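Local coordinates for protein endonuclease NucS (Thermococcus kodakarensis KOD1, PDB 5GKE) that binds double-stranded DNA and works as a mismatch-specific restriction endonuclease of the NucS family, at residues R89-L94 and E108-Y113; I211-S216 and R233-P238; A29-F34 and V115-A120; F34-V39 and S51-I56. The protein carries 1 engineered substitution. One frame throughout, in Å; residues are numbered along the deposited sequence.

Interaction 1 of 4, residues R89-L94 and E108-Y113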
# COMPACT_ATOMS: atom_id res chain seq x y z
N ARG A 89 -24.20 -21.96 -5.73
CA ARG A 89 -23.53 -23.25 -5.84
C ARG A 89 -23.96 -23.99 -4.59
O ARG A 89 -24.98 -23.64 -3.99
CB ARG A 89 -22.01 -23.11 -5.92
CG ARG A 89 -21.55 -22.26 -7.10
CD ARG A 89 -20.03 -22.25 -7.25
NE ARG A 89 -19.61 -21.23 -8.22
CZ ARG A 89 -18.38 -20.73 -8.32
NH1 ARG A 89 -17.42 -21.16 -7.50
NH2 ARG A 89 -18.11 -19.80 -9.23
N GLU A 90 -23.25 -25.05 -4.24
CA GLU A 90 -23.47 -25.74 -2.96
C GLU A 90 -23.62 -24.72 -1.82
O GLU A 90 -24.47 -24.87 -0.95
CB GLU A 90 -22.32 -26.72 -2.68
CG GLU A 90 -20.91 -26.20 -3.03
CD GLU A 90 -20.60 -26.18 -4.54
OE1 GLU A 90 -21.49 -26.52 -5.35
OE2 GLU A 90 -19.46 -25.80 -4.90
N ASN A 91 -22.79 -23.67 -1.86
CA ASN A 91 -22.99 -22.48 -1.04
C ASN A 91 -23.03 -21.25 -1.94
O ASN A 91 -22.56 -21.30 -3.07
CB ASN A 91 -21.87 -22.34 -0.02
CG ASN A 91 -22.05 -23.26 1.16
OD1 ASN A 91 -23.10 -23.26 1.82
ND2 ASN A 91 -21.01 -24.04 1.46
N PRO A 92 -23.58 -20.14 -1.45
CA PRO A 92 -23.49 -18.94 -2.28
C PRO A 92 -22.03 -18.54 -2.45
O PRO A 92 -21.24 -18.74 -1.53
CB PRO A 92 -24.26 -17.88 -1.47
CG PRO A 92 -25.03 -18.65 -0.43
CD PRO A 92 -24.22 -19.87 -0.15
N VAL A 93 -21.66 -18.00 -3.60
CA VAL A 93 -20.26 -17.63 -3.82
C VAL A 93 -20.20 -16.27 -4.47
O VAL A 93 -20.83 -16.04 -5.51
CB VAL A 93 -19.52 -18.68 -4.68
CG1 VAL A 93 -18.11 -18.24 -4.99
CG2 VAL A 93 -19.51 -20.02 -3.98
N LEU A 94 -19.51 -15.34 -3.81
CA LEU A 94 -19.21 -14.03 -4.38
C LEU A 94 -18.01 -14.14 -5.33
O LEU A 94 -16.99 -14.71 -4.96
CB LEU A 94 -18.91 -13.04 -3.27
CG LEU A 94 -19.95 -12.02 -2.82
CD1 LEU A 94 -21.35 -12.57 -2.87
CD2 LEU A 94 -19.61 -11.56 -1.42
N GLU A 108 -16.53 -18.07 -0.94
CA GLU A 108 -17.54 -19.06 -0.63
C GLU A 108 -18.20 -18.72 0.70
O GLU A 108 -17.54 -18.75 1.74
CB GLU A 108 -16.93 -20.45 -0.57
CG GLU A 108 -17.96 -21.57 -0.43
CD GLU A 108 -17.35 -22.93 -0.13
OE1 GLU A 108 -16.13 -23.11 -0.35
OE2 GLU A 108 -18.10 -23.82 0.33
N LEU A 109 -19.49 -18.44 0.69
CA LEU A 109 -20.15 -18.06 1.93
C LEU A 109 -20.73 -19.30 2.58
O LEU A 109 -21.73 -19.84 2.12
CB LEU A 109 -21.25 -17.04 1.65
CG LEU A 109 -20.76 -15.79 0.92
CD1 LEU A 109 -21.93 -14.95 0.45
CD2 LEU A 109 -19.87 -14.99 1.84
N GLU A 110 -20.10 -19.76 3.66
CA GLU A 110 -20.55 -20.97 4.33
C GLU A 110 -21.69 -20.69 5.29
O GLU A 110 -22.64 -21.47 5.36
CB GLU A 110 -19.39 -21.61 5.07
CG GLU A 110 -18.28 -22.04 4.15
CD GLU A 110 -17.10 -22.61 4.90
OE1 GLU A 110 -16.64 -21.97 5.87
OE2 GLU A 110 -16.64 -23.71 4.51
N GLU A 111 -21.58 -19.61 6.05
CA GLU A 111 -22.69 -19.10 6.85
C GLU A 111 -22.72 -17.58 6.87
O GLU A 111 -21.78 -16.95 7.33
CB GLU A 111 -22.61 -19.65 8.27
CG GLU A 111 -23.74 -19.20 9.17
CD GLU A 111 -23.70 -19.91 10.51
OE1 GLU A 111 -22.79 -20.75 10.72
OE2 GLU A 111 -24.58 -19.64 11.36
N VAL A 112 -23.80 -16.98 6.42
CA VAL A 112 -23.83 -15.53 6.44
C VAL A 112 -24.50 -15.03 7.71
O VAL A 112 -25.70 -15.19 7.89
CB VAL A 112 -24.55 -14.99 5.19
CG1 VAL A 112 -24.69 -13.47 5.27
CG2 VAL A 112 -23.81 -15.43 3.91
N TYR A 113 -23.73 -14.42 8.60
CA TYR A 113 -24.28 -13.92 9.87
C TYR A 113 -25.03 -12.62 9.68
O TYR A 113 -26.02 -12.34 10.37
CB TYR A 113 -23.17 -13.70 10.90
CG TYR A 113 -22.22 -14.85 11.09
CD1 TYR A 113 -22.65 -16.05 11.64
CD2 TYR A 113 -20.87 -14.72 10.74
CE1 TYR A 113 -21.77 -17.11 11.83
CE2 TYR A 113 -19.99 -15.78 10.93
CZ TYR A 113 -20.44 -16.96 11.47
OH TYR A 113 -19.57 -18.01 11.66
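Asn-91 and Glu-108 meet near the open end of the beta hairpin made by strands 92-98 and 103-109 in the PH-like domain. The amide reaches across with ND2, which gives a hydrogen to Glu-108 OE2 over 3.1 Å. OE2 lies close to the plane of the Asn-91 amide and receives the hydrogen on its anti lone pair, on the side away from the other carboxylate oxygen, with the two flat groups turned 32° from each other. Glu-108 holds CG anti to its backbone nitrogen (chi1 -172°) and runs on extended, and its CG lies 4.0 Å from Asn-91 CB. A leucine in place of Asn-91 would lack the amide N-H and would probably leave the Glu-108 carboxylate without this mate, freer to turn. Val-93 pairs with Glu-108 as an antiparallel non-hydrogen-bonded pair, and its CG2 rests 4.0 Å from Glu-108 CA. Leu-109 turns to a different, apolar side: its CD1 touches Leu-94 CD1 at 4.1 Å and Pro-92 CB at 4.2 Å, while Leu-17 of helix 14-27 packs against both Pro-92 and Leu-109. Just beyond, Glu-110 and Glu-111 form a classic beta bulge opposite Arg-36, and Glu-110 hydrogen-bonds Ser-51. Between the polar pair and the leucines, the Leu-109 backbone N donates to Pro-92 O at 2.8 Å, almost straight at 169°.

Interaction 2 of 4, residues I211-S216 and R233-P238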
# COMPACT_ATOMS: atom_id res chain seq x y z
N ILE A 211 21.09 17.03 -4.49
CA ILE A 211 20.77 17.37 -3.11
C ILE A 211 19.58 16.56 -2.65
O ILE A 211 18.51 16.60 -3.26
CB ILE A 211 20.46 18.85 -2.92
CG1 ILE A 211 21.59 19.73 -3.46
CG2 ILE A 211 20.22 19.15 -1.44
CD1 ILE A 211 21.44 21.19 -3.07
N LEU A 212 19.77 15.81 -1.57
CA LEU A 212 18.67 15.10 -0.95
C LEU A 212 18.03 16.03 0.07
O LEU A 212 18.70 16.63 0.90
CB LEU A 212 19.15 13.81 -0.28
CG LEU A 212 18.07 12.97 0.43
CD1 LEU A 212 16.87 12.72 -0.45
CD2 LEU A 212 18.67 11.66 0.82
N VAL A 213 16.73 16.19 -0.04
CA VAL A 213 16.03 17.12 0.82
C VAL A 213 14.97 16.33 1.58
O VAL A 213 14.00 15.84 1.01
CB VAL A 213 15.41 18.28 -0.01
CG1 VAL A 213 14.69 19.27 0.88
CG2 VAL A 213 16.49 18.97 -0.82
N ALA A 214 15.18 16.18 2.88
CA ALA A 214 14.28 15.40 3.71
C ALA A 214 14.40 15.87 5.15
O ALA A 214 15.25 16.69 5.46
CB ALA A 214 14.61 13.92 3.57
N PRO A 215 13.55 15.36 6.05
CA PRO A 215 13.75 15.73 7.46
C PRO A 215 14.95 15.03 8.13
O PRO A 215 15.42 15.51 9.15
CB PRO A 215 12.42 15.31 8.12
CG PRO A 215 11.72 14.45 7.13
CD PRO A 215 12.19 14.85 5.79
N SER A 216 15.43 13.93 7.54
CA SER A 216 16.54 13.15 8.10
C SER A 216 16.87 11.98 7.17
O SER A 216 16.16 11.74 6.19
CB SER A 216 16.19 12.61 9.49
OG SER A 216 15.10 11.71 9.42
N ARG A 233 20.01 18.59 2.62
CA ARG A 233 19.43 19.74 3.30
C ARG A 233 18.22 19.26 4.10
O ARG A 233 17.31 18.64 3.54
CB ARG A 233 19.01 20.83 2.31
CG ARG A 233 18.76 22.21 2.97
CD ARG A 233 20.08 22.95 3.20
NE ARG A 233 21.10 22.50 2.24
CZ ARG A 233 22.38 22.89 2.23
NH1 ARG A 233 22.82 23.77 3.14
NH2 ARG A 233 23.21 22.40 1.31
N LYS A 234 18.23 19.51 5.40
CA LYS A 234 17.12 19.15 6.27
C LYS A 234 15.91 20.03 5.97
O LYS A 234 16.00 21.26 6.01
CB LYS A 234 17.51 19.29 7.74
CG LYS A 234 16.38 19.07 8.75
CD LYS A 234 16.92 18.67 10.14
CE LYS A 234 17.87 17.46 10.03
NZ LYS A 234 18.42 16.99 11.33
N LEU A 235 14.79 19.41 5.63
CA LEU A 235 13.54 20.13 5.46
C LEU A 235 12.34 19.26 5.85
O LEU A 235 12.24 18.11 5.43
CB LEU A 235 13.40 20.60 4.01
CG LEU A 235 12.32 21.63 3.74
CD1 LEU A 235 12.70 22.95 4.38
CD2 LEU A 235 12.11 21.79 2.25
N GLU A 236 11.43 19.81 6.65
CA GLU A 236 10.21 19.09 7.03
C GLU A 236 9.07 19.46 6.09
O GLU A 236 8.98 20.61 5.66
CB GLU A 236 9.84 19.40 8.47
CG GLU A 236 10.98 19.17 9.45
CD GLU A 236 10.55 18.44 10.70
OE1 GLU A 236 10.52 19.07 11.79
OE2 GLU A 236 10.23 17.23 10.60
N PRO A 237 8.22 18.49 5.74
CA PRO A 237 7.05 18.84 4.93
C PRO A 237 6.18 19.83 5.69
O PRO A 237 5.92 19.64 6.87
CB PRO A 237 6.34 17.50 4.71
CG PRO A 237 6.83 16.62 5.80
CD PRO A 237 8.24 17.06 6.10
N PRO A 238 5.78 20.93 5.04
CA PRO A 238 4.97 21.93 5.72
C PRO A 238 3.50 21.49 5.90
O PRO A 238 2.92 20.93 4.98
CB PRO A 238 5.07 23.14 4.79
CG PRO A 238 5.18 22.53 3.43
CD PRO A 238 5.98 21.25 3.61
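Val-213 to Pro-215 run parallel to Arg-233 to Leu-235, a parallel beta pairing at one margin of the mixed sheet in the C-terminal nuclease domain, where strand 231-234 is the outermost strand within the chain. The ladder opens with Arg-233 N giving its hydrogen to Leu-212 O at 2.9 Å. Next comes a weak bond from Ala-214 N to Arg-233 O, 3.3 Å long. The third, from Leu-235 N to Ala-214 O, is short at 2.8 Å, but the donor stands 56° out of the carbonyl plane, not on a lone pair. Pro-215 N lies 3.1 Å from Leu-235 O, but proline has no N-H, so this is a close approach and not a bond.

Side chains divide between the two faces. Val-213 and Leu-235 lie side by side and point the same way; with CG1 anti to the backbone nitrogen (chi1 -179°), the valine presses that methyl on Leu-235 CB at 3.6 Å, and Met-135 and Ile-139 of helix 132-141 cover the leucine. Lys-234 curls across Pro-215 instead: a bend at chi3 (-53°) brings CE within 3.3 Å of Pro-215 O. Leu-212 packs on Val-190 and Leu-193 of helix 187-204, its side chain about 8 Å from the magnesium ion that Glu-179 and Gln-192 bind. Strand 208-214, helix 219-227 and strand 231-234 thus make a beta-alpha-beta crossover, part of the PD-(D/E)XK nuclease fold.

Interaction 3 of 4, residues A29-F34 and V115-A120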
# COMPACT_ATOMS: atom_id res chain seq x y z
N ALA A 29 -24.98 0.95 -4.01
CA ALA A 29 -24.83 1.06 -2.56
C ALA A 29 -23.60 0.29 -2.09
O ALA A 29 -22.92 -0.37 -2.87
CB ALA A 29 -26.09 0.53 -1.85
N MET A 30 -23.33 0.37 -0.79
CA MET A 30 -22.26 -0.44 -0.24
C MET A 30 -22.79 -1.72 0.36
O MET A 30 -23.77 -1.73 1.10
CB MET A 30 -21.47 0.36 0.79
CG MET A 30 -20.50 1.29 0.13
SD MET A 30 -19.14 1.73 1.20
CE MET A 30 -19.79 3.24 1.87
N LEU A 31 -22.14 -2.81 0.00
CA LEU A 31 -22.50 -4.10 0.53
C LEU A 31 -21.54 -4.44 1.63
O LEU A 31 -20.32 -4.31 1.47
CB LEU A 31 -22.48 -5.17 -0.57
CG LEU A 31 -23.05 -6.52 -0.17
CD1 LEU A 31 -24.53 -6.36 0.10
CD2 LEU A 31 -22.80 -7.52 -1.28
N THR A 32 -22.08 -4.86 2.77
CA THR A 32 -21.26 -5.36 3.85
C THR A 32 -21.82 -6.70 4.31
O THR A 32 -23.01 -6.83 4.53
CB THR A 32 -21.19 -4.38 5.04
OG1 THR A 32 -20.64 -3.14 4.60
CG2 THR A 32 -20.30 -4.93 6.14
N ILE A 33 -20.93 -7.67 4.45
CA ILE A 33 -21.30 -9.01 4.87
C ILE A 33 -20.39 -9.51 6.00
O ILE A 33 -19.17 -9.41 5.91
CB ILE A 33 -21.23 -9.99 3.68
CG1 ILE A 33 -22.32 -9.65 2.66
CG2 ILE A 33 -21.30 -11.44 4.14
CD1 ILE A 33 -22.21 -10.44 1.38
N PHE A 34 -20.99 -10.01 7.07
CA PHE A 34 -20.25 -10.75 8.08
C PHE A 34 -20.53 -12.22 7.82
O PHE A 34 -21.68 -12.62 7.76
CB PHE A 34 -20.66 -10.38 9.51
CG PHE A 34 -20.61 -8.90 9.83
CD1 PHE A 34 -21.39 -8.39 10.86
CD2 PHE A 34 -19.78 -8.04 9.15
CE1 PHE A 34 -21.35 -7.04 11.18
CE2 PHE A 34 -19.72 -6.69 9.47
CZ PHE A 34 -20.52 -6.19 10.48
N VAL A 115 -25.99 -9.51 6.44
CA VAL A 115 -25.81 -8.83 5.16
C VAL A 115 -26.45 -7.46 5.29
O VAL A 115 -27.48 -7.30 5.93
CB VAL A 115 -26.42 -9.62 3.98
CG1 VAL A 115 -27.86 -10.00 4.27
CG2 VAL A 115 -26.34 -8.82 2.71
N SER A 116 -25.84 -6.45 4.69
CA SER A 116 -26.35 -5.10 4.83
C SER A 116 -26.11 -4.29 3.58
O SER A 116 -25.12 -4.47 2.86
CB SER A 116 -25.69 -4.39 6.02
OG SER A 116 -24.31 -4.17 5.77
N VAL A 117 -27.05 -3.39 3.33
CA VAL A 117 -26.95 -2.49 2.20
C VAL A 117 -26.91 -1.09 2.74
O VAL A 117 -27.81 -0.67 3.48
CB VAL A 117 -28.12 -2.68 1.22
CG1 VAL A 117 -28.12 -1.59 0.17
CG2 VAL A 117 -28.04 -4.04 0.58
N PHE A 118 -25.87 -0.35 2.38
CA PHE A 118 -25.68 0.98 2.90
C PHE A 118 -25.67 1.94 1.73
O PHE A 118 -24.71 1.98 0.96
CB PHE A 118 -24.38 1.04 3.71
CG PHE A 118 -24.06 2.40 4.30
CD1 PHE A 118 -25.04 3.35 4.51
CD2 PHE A 118 -22.75 2.72 4.64
CE1 PHE A 118 -24.71 4.58 5.04
CE2 PHE A 118 -22.44 3.94 5.18
CZ PHE A 118 -23.41 4.87 5.38
N ARG A 119 -26.71 2.75 1.60
CA ARG A 119 -26.76 3.63 0.46
C ARG A 119 -26.11 4.90 0.92
O ARG A 119 -26.76 5.81 1.41
CB ARG A 119 -28.22 3.86 0.01
CG ARG A 119 -29.07 2.58 0.17
CD ARG A 119 -30.56 2.69 -0.17
NE ARG A 119 -31.06 1.38 -0.59
CZ ARG A 119 -31.34 0.35 0.22
NH1 ARG A 119 -31.21 0.48 1.54
NH2 ARG A 119 -31.76 -0.81 -0.28
N ALA A 120 -24.82 5.02 0.64
CA ALA A 120 -24.04 6.03 1.32
C ALA A 120 -23.96 7.24 0.43
O ALA A 120 -23.82 7.11 -0.78
CB ALA A 120 -22.65 5.52 1.68
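Thr-32 and Ser-116 form an antiparallel hydrogen-bonded pair, with the serine holding its partner twice. Both Ser-116 N, at 2.9 Å, and Ser-116 OG, at 3.2 Å, donate to Thr-32 O; the hydroxyl comes in tilted from the carbonyl plane. It can do so because OG stands between its own backbone N and carbonyl carbon (chi1 68°), which also sets it 3.2 Å from Thr-32 CB. Replacing Ser-116 with alanine would remove this second donor and probably leave Thr-32 O held by one bond, with a small gap beside Thr-32 CB.

Further along, Met-30 and Phe-118 exchange two backbone bonds; the one from Met-30 N to Phe-118 O is 2.7 Å long and nearly straight (175°). Their side chains lie side by side, and the methionine bends at chi3 to set CE against Ala-120 CB at 3.7 Å and obliquely by Phe-118 CD2. Ala-120 CB itself sits over the centre of one face of that ring. The reverse side of the sheet is aliphatic: Leu-31 CD1 meets Val-115 CG2 at 4.0 Å, and Ala-29 CB meets Val-117 CG1 at 3.6 Å.

Farther out, Phe-118 stacks with Phe-34 of the second subunit, so the face bearing Ser-116 and Phe-118 belongs to the dimer interface. Leu-20 and Ala-24 of helix 14-27 cover the aliphatic face, and strand 52-58 flanks strand 30-42 on the edge opposite strand 111-118.

Interaction 4 of 4, residues F34-V39 and S51-I56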
# COMPACT_ATOMS: atom_id res chain seq x y z
N PHE A 34 -20.99 -10.01 7.07
CA PHE A 34 -20.25 -10.75 8.08
C PHE A 34 -20.53 -12.22 7.82
O PHE A 34 -21.68 -12.62 7.76
CB PHE A 34 -20.66 -10.38 9.51
CG PHE A 34 -20.61 -8.90 9.83
CD1 PHE A 34 -21.39 -8.39 10.86
CD2 PHE A 34 -19.78 -8.04 9.15
CE1 PHE A 34 -21.35 -7.04 11.18
CE2 PHE A 34 -19.72 -6.69 9.47
CZ PHE A 34 -20.52 -6.19 10.48
N ALA A 35 -19.49 -13.03 7.65
CA ALA A 35 -19.72 -14.41 7.26
C ALA A 35 -18.59 -15.33 7.65
O ALA A 35 -17.46 -14.89 7.79
CB ALA A 35 -19.95 -14.49 5.76
N ARG A 36 -18.90 -16.61 7.80
CA ARG A 36 -17.87 -17.62 7.78
C ARG A 36 -17.62 -17.96 6.32
O ARG A 36 -18.56 -18.23 5.57
CB ARG A 36 -18.27 -18.87 8.56
CG ARG A 36 -17.08 -19.68 9.02
CD ARG A 36 -17.42 -21.14 9.22
NE ARG A 36 -18.76 -21.27 9.76
CZ ARG A 36 -19.68 -22.10 9.27
NH1 ARG A 36 -19.39 -22.88 8.23
NH2 ARG A 36 -20.89 -22.15 9.82
N CYS A 37 -16.36 -17.94 5.91
CA CYS A 37 -16.09 -18.15 4.49
C CYS A 37 -14.74 -18.79 4.21
O CYS A 37 -13.88 -18.91 5.08
CB CYS A 37 -16.19 -16.82 3.75
SG CYS A 37 -15.05 -15.56 4.30
N LYS A 38 -14.60 -19.24 2.97
CA LYS A 38 -13.32 -19.62 2.38
C LYS A 38 -13.03 -18.65 1.22
O LYS A 38 -13.96 -18.16 0.58
CB LYS A 38 -13.35 -21.06 1.88
CG LYS A 38 -13.49 -22.14 2.95
CD LYS A 38 -13.75 -23.47 2.26
CE LYS A 38 -13.68 -24.66 3.19
NZ LYS A 38 -13.98 -25.90 2.42
N VAL A 39 -11.76 -18.37 0.96
CA VAL A 39 -11.44 -17.44 -0.12
C VAL A 39 -10.42 -18.03 -1.09
O VAL A 39 -9.36 -18.53 -0.70
CB VAL A 39 -10.92 -16.10 0.42
CG1 VAL A 39 -10.70 -15.10 -0.74
CG2 VAL A 39 -11.90 -15.51 1.42
N SER A 51 -11.74 -21.77 6.16
CA SER A 51 -12.93 -21.31 6.88
C SER A 51 -12.62 -20.41 8.05
O SER A 51 -11.84 -20.77 8.93
CB SER A 51 -13.76 -22.49 7.39
OG SER A 51 -14.41 -23.18 6.35
N GLY A 52 -13.27 -19.26 8.08
CA GLY A 52 -13.06 -18.29 9.14
C GLY A 52 -14.03 -17.14 8.98
O GLY A 52 -14.59 -16.92 7.90
N ASP A 53 -14.25 -16.41 10.07
CA ASP A 53 -15.16 -15.29 10.02
C ASP A 53 -14.45 -14.04 9.53
O ASP A 53 -13.36 -13.72 10.00
CB ASP A 53 -15.77 -15.03 11.40
CG ASP A 53 -16.56 -16.20 11.91
OD1 ASP A 53 -16.95 -17.07 11.10
OD2 ASP A 53 -16.81 -16.24 13.13
N ARG A 54 -15.09 -13.34 8.60
CA ARG A 54 -14.53 -12.10 8.08
C ARG A 54 -15.61 -11.08 7.77
O ARG A 54 -16.78 -11.42 7.60
CB ARG A 54 -13.69 -12.37 6.81
CG ARG A 54 -12.40 -13.12 7.06
CD ARG A 54 -12.48 -14.55 6.58
NE ARG A 54 -11.47 -15.40 7.21
CZ ARG A 54 -11.16 -16.63 6.81
NH1 ARG A 54 -11.76 -17.15 5.74
NH2 ARG A 54 -10.23 -17.33 7.46
N VAL A 55 -15.19 -9.83 7.71
CA VAL A 55 -15.99 -8.76 7.16
C VAL A 55 -15.67 -8.62 5.68
O VAL A 55 -14.51 -8.52 5.30
CB VAL A 55 -15.70 -7.43 7.84
CG1 VAL A 55 -16.51 -6.35 7.18
CG2 VAL A 55 -15.99 -7.54 9.34
N ILE A 56 -16.71 -8.61 4.86
CA ILE A 56 -16.59 -8.52 3.42
C ILE A 56 -17.25 -7.24 2.94
O ILE A 56 -18.38 -6.94 3.32
CB ILE A 56 -17.23 -9.74 2.74
CG1 ILE A 56 -16.45 -11.00 3.12
CG2 ILE A 56 -17.28 -9.55 1.23
CD1 ILE A 56 -17.25 -12.29 3.00
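Phe-34 lies beside Val-55, the two side chains pointing the same way, and the valine CG2 comes obliquely to the ring, 3.8 Å from Phe-34 CD2. The other flat group, the Arg-54 guanidinium, has Gly-52 CA over the centre of one face, 3.4 Å above its plane, and Lys-38 CA at an edge. Both belong to an antiparallel pairing of strands 30-42 and 52-58 in the PH-like domain, strongly twisted, with the short strand axes 117° apart. A bend at chi2 (106°) brings Arg-54 back along its own strand. There NH1 hydrogen-bonds Gly-50 O, while NE makes a salt bridge to Asp-122 of the second subunit. The aliphatic stem carries a contact of its own: Arg-54 CD sits 3.6 Å from Cys-37 SG, which also touches Ile-56 CD1 at 4.2 Å.

Arg-36 and Asp-53 lie on the face of Phe-34 and Val-55, the one away from Cys-37 and Arg-54, their flat ends turned 44° apart. They meet by Arg-36 CG, 3.3 Å from Asp-53 OD1, and the charged atoms are not in contact: Arg-36 has its salt bridge with Glu-111, whereas Asp-53 takes a hydrogen bond from Tyr-113 and a salt bridge from Lys-5 of the second subunit. At the far end of the pairing, Cys-37 O accepts from Gly-52 N at 3.1 Å and has Ser-51 CA equally near, at 3.1 Å.

Interactions 1, 3 and 4 share one curved antiparallel sheet in the N-terminal domain, and strand 30-42 is its common thread. Interactions 3 and 4 have Phe-34 in common and join again where Ile-56 N lies 2.8 Å from Ile-33 O. Interaction 1 is the close neighbour of interaction 4, their centres about 9 Å apart, and it meets interaction 3 where Tyr-113 N comes 2.9 Å from Phe-34 O. Interactions 3 and 4 both touch the second subunit. Interaction 2 stands apart in the nuclease domain, its centre 44 to 52 Å from the others and alone close to magnesium. DNA passes near both domains, its nearest atoms about 6 Å from interaction 4 and 7 Å from interaction 2.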